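Local structure of R.Ecl18kI (2GB7) at residues Leu130-Val141 against Tyr291-Arg299. The protein is a type II restriction endonuclease that recognises the double-stranded DNA sequence 5'-CCNGG-3' and cuts it ahead of the first cytosine. The protein carries 1 engineered substitution. Sequence-based numbering, arbitrary orientation.
Sequences LLMMGAGIPVDV and YVVNYYRNR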
# COMPACT_ATOMS: atom_id res chain seq x y z
N LEU F 130 4.98 0.16 -23.68
CA LEU F 130 5.58 -0.38 -24.91
C LEU F 130 4.62 -1.26 -25.70
O LEU F 130 4.70 -1.29 -26.91
CB LEU F 130 6.89 -1.11 -24.59
CG LEU F 130 7.99 -0.17 -24.12
CD1 LEU F 130 9.18 -0.96 -23.61
CD2 LEU F 130 8.47 0.75 -25.24
N LEU F 131 3.71 -1.94 -25.01
CA LEU F 131 2.65 -2.70 -25.68
C LEU F 131 1.79 -1.79 -26.57
O LEU F 131 1.55 -2.11 -27.71
CB LEU F 131 1.77 -3.41 -24.64
CG LEU F 131 0.51 -4.10 -25.14
CD1 LEU F 131 0.87 -5.18 -26.14
CD2 LEU F 131 -0.22 -4.71 -23.96
N MET F 132 1.31 -0.68 -26.01
CA MET F 132 0.50 0.26 -26.81
C MET F 132 1.31 0.85 -27.96
O MET F 132 0.81 0.93 -29.09
CB MET F 132 -0.03 1.36 -25.89
CG MET F 132 -0.87 0.85 -24.74
SD MET F 132 -2.25 -0.20 -25.23
CE MET F 132 -3.39 1.06 -25.74
N MET F 133 2.59 1.19 -27.72
CA MET F 133 3.47 1.71 -28.79
C MET F 133 3.69 0.68 -29.88
O MET F 133 3.56 0.97 -31.08
CB MET F 133 4.80 2.17 -28.22
CG MET F 133 4.61 3.30 -27.25
SD MET F 133 6.15 3.83 -26.51
CE MET F 133 5.46 5.23 -25.59
N GLY F 134 3.97 -0.54 -29.47
CA GLY F 134 4.14 -1.64 -30.42
C GLY F 134 2.88 -1.84 -31.27
O GLY F 134 2.95 -2.15 -32.47
N ALA F 135 1.71 -1.70 -30.63
CA ALA F 135 0.41 -1.84 -31.30
C ALA F 135 0.12 -0.66 -32.26
O ALA F 135 -0.83 -0.71 -33.05
CB ALA F 135 -0.67 -1.97 -30.26
N GLY F 136 0.96 0.37 -32.17
CA GLY F 136 0.87 1.61 -32.94
C GLY F 136 -0.26 2.53 -32.50
O GLY F 136 -0.71 3.40 -33.27
N ILE F 137 -0.75 2.29 -31.29
CA ILE F 137 -1.91 3.02 -30.78
C ILE F 137 -1.38 4.31 -30.16
O ILE F 137 -0.44 4.26 -29.41
CB ILE F 137 -2.69 2.14 -29.78
CG1 ILE F 137 -3.31 0.95 -30.52
CG2 ILE F 137 -3.80 2.95 -29.06
CD1 ILE F 137 -3.91 -0.12 -29.62
N PRO F 138 -2.00 5.47 -30.50
CA PRO F 138 -1.55 6.74 -29.92
C PRO F 138 -1.90 6.84 -28.47
O PRO F 138 -3.06 6.72 -28.13
CB PRO F 138 -2.35 7.79 -30.70
CG PRO F 138 -3.59 7.07 -31.19
CD PRO F 138 -3.13 5.63 -31.42
N VAL F 139 -0.88 7.03 -27.63
CA VAL F 139 -1.06 7.26 -26.21
C VAL F 139 -0.11 8.34 -25.71
O VAL F 139 1.02 8.51 -26.22
CB VAL F 139 -0.86 6.00 -25.34
CG1 VAL F 139 -1.90 4.93 -25.67
CG2 VAL F 139 0.61 5.45 -25.47
N ASP F 140 -0.61 9.09 -24.75
CA ASP F 140 0.24 9.90 -23.92
C ASP F 140 0.49 9.14 -22.64
O ASP F 140 -0.40 8.48 -22.10
CB ASP F 140 -0.38 11.26 -23.60
CG ASP F 140 -0.28 12.23 -24.76
OD1 ASP F 140 0.32 11.89 -25.80
OD2 ASP F 140 -0.85 13.35 -24.66
N VAL F 141 1.72 9.26 -22.16
CA VAL F 141 2.15 8.59 -20.97
C VAL F 141 2.23 9.66 -19.88
O VAL F 141 3.05 10.58 -19.95
CB VAL F 141 3.53 7.95 -21.17
CG1 VAL F 141 4.00 7.22 -19.90
CG2 VAL F 141 3.48 7.01 -22.38
N TYR F 291 13.56 3.50 -30.07
CA TYR F 291 12.27 2.90 -30.49
C TYR F 291 11.10 3.79 -30.10
O TYR F 291 10.13 3.92 -30.84
CB TYR F 291 12.07 1.50 -29.90
CG TYR F 291 10.76 0.81 -30.29
CD1 TYR F 291 10.70 -0.03 -31.40
CD2 TYR F 291 9.59 0.98 -29.53
CE1 TYR F 291 9.51 -0.70 -31.73
CE2 TYR F 291 8.40 0.34 -29.87
CZ TYR F 291 8.38 -0.51 -30.98
OH TYR F 291 7.22 -1.15 -31.32
N VAL F 292 11.20 4.39 -28.92
CA VAL F 292 10.12 5.20 -28.41
C VAL F 292 10.10 6.56 -29.11
O VAL F 292 9.04 7.08 -29.47
CB VAL F 292 10.25 5.38 -26.89
CG1 VAL F 292 9.15 6.29 -26.38
CG2 VAL F 292 10.16 4.01 -26.20
N VAL F 293 11.29 7.14 -29.30
CA VAL F 293 11.40 8.38 -30.08
C VAL F 293 10.79 8.18 -31.47
O VAL F 293 10.04 9.01 -31.93
CB VAL F 293 12.87 8.90 -30.17
CG1 VAL F 293 12.97 10.11 -31.11
CG2 VAL F 293 13.37 9.27 -28.80
N ASN F 294 11.11 7.06 -32.12
CA ASN F 294 10.56 6.87 -33.44
C ASN F 294 9.03 6.75 -33.42
O ASN F 294 8.36 7.27 -34.30
CB ASN F 294 11.28 5.71 -34.13
CG ASN F 294 12.75 6.04 -34.34
OD1 ASN F 294 13.18 7.19 -34.22
ND2 ASN F 294 13.54 5.01 -34.67
N TYR F 295 8.49 6.10 -32.39
CA TYR F 295 7.04 6.00 -32.22
C TYR F 295 6.41 7.38 -32.12
O TYR F 295 5.40 7.67 -32.78
CB TYR F 295 6.72 5.16 -30.97
CG TYR F 295 5.31 5.36 -30.46
CD1 TYR F 295 4.26 4.61 -30.97
CD2 TYR F 295 5.06 6.28 -29.46
CE1 TYR F 295 2.97 4.82 -30.51
CE2 TYR F 295 3.79 6.48 -28.98
CZ TYR F 295 2.75 5.75 -29.51
OH TYR F 295 1.48 5.95 -29.02
N TYR F 296 7.01 8.25 -31.31
CA TYR F 296 6.47 9.60 -31.16
C TYR F 296 6.63 10.43 -32.44
O TYR F 296 5.74 11.19 -32.80
CB TYR F 296 7.12 10.29 -29.99
CG TYR F 296 6.57 9.86 -28.65
CD1 TYR F 296 7.37 9.17 -27.76
CD2 TYR F 296 5.25 10.18 -28.26
CE1 TYR F 296 6.89 8.77 -26.53
CE2 TYR F 296 4.75 9.76 -27.01
CZ TYR F 296 5.61 9.06 -26.16
OH TYR F 296 5.24 8.63 -24.89
N ARG F 297 7.75 10.28 -33.13
CA ARG F 297 7.95 11.08 -34.33
C ARG F 297 6.99 10.67 -35.44
O ARG F 297 6.59 11.51 -36.25
CB ARG F 297 9.45 11.16 -34.73
CG ARG F 297 10.10 9.91 -35.16
CD ARG F 297 11.57 10.15 -35.59
NE ARG F 297 12.34 10.95 -34.62
CZ ARG F 297 13.67 11.12 -34.69
NH1 ARG F 297 14.37 10.56 -35.67
NH2 ARG F 297 14.30 11.86 -33.78
N ASN F 298 6.54 9.40 -35.46
CA ASN F 298 5.46 9.01 -36.38
C ASN F 298 4.18 9.79 -36.08
O ASN F 298 3.47 10.23 -36.99
CB ASN F 298 5.15 7.53 -36.31
CG ASN F 298 6.27 6.66 -36.83
OD1 ASN F 298 7.04 7.07 -37.71
ND2 ASN F 298 6.36 5.44 -36.30
N ARG F 299 3.90 9.97 -34.79
CA ARG F 299 2.71 10.73 -34.42
C ARG F 299 2.84 12.20 -34.77
O ARG F 299 1.88 12.81 -35.21
CB ARG F 299 2.40 10.55 -32.94
CG ARG F 299 1.87 9.14 -32.68
CD ARG F 299 1.79 8.82 -31.25
NE ARG F 299 0.94 9.75 -30.50
CZ ARG F 299 0.99 9.84 -29.17
NH1 ARG F 299 1.83 9.06 -28.51
NH2 ARG F 299 0.21 10.68 -28.52
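Met-133 covers one face of the Tyr-295 ring, its CG 3.6 Å from the ring centroid and almost on the normal, a CH-pi contact; SD lies obliquely farther along, making a Met-aromatic pair. In this PDDEXK-type nuclease fold Met-133, near the end of helix 102-134, is the knob in a hole formed on helix 290-302 by Tyr-291, Val-292, Tyr-295 and Tyr-296. At the edge of the Tyr-295 ring, near its plane, sit Ile-137 O and Val-139 N, and its CD2 lies over the centre of the Tyr-296 ring. The Arg-299 guanidinium has Pro-138 CB and Val-139 N over one face and Asp-140 OD1 at its edge, while Gly-134 CA meets the edge of the Tyr-291 ring. A Schellman motif at Gly-136 closes the first helix before the turn to edge strand 140-141 of the sheet within this chain. The Met-133 chain, extended beyond CG (chi2 178°), runs across Tyr-295 to bring CE within 3.5 Å of Tyr-296 OH. Tyr-295 OH is gripped twice: it donates to Ile-137 O at 2.6 Å, tilted 25° from the carbonyl plane, and accepts from Val-139 N at 2.9 Å. This pins the loop to the helix. Asp-140 OD2 is held by Val-166 N and Ser-278 OG, and its OD1 also by Gln-282 of helix 269-285. Bent at chi3 (58°), Arg-299 directs NH1 to Val-139 O, while NH2 forms a salt bridge 3.0 Å from Asp-140 OD1, on its syn side but well out of the carboxylate plane.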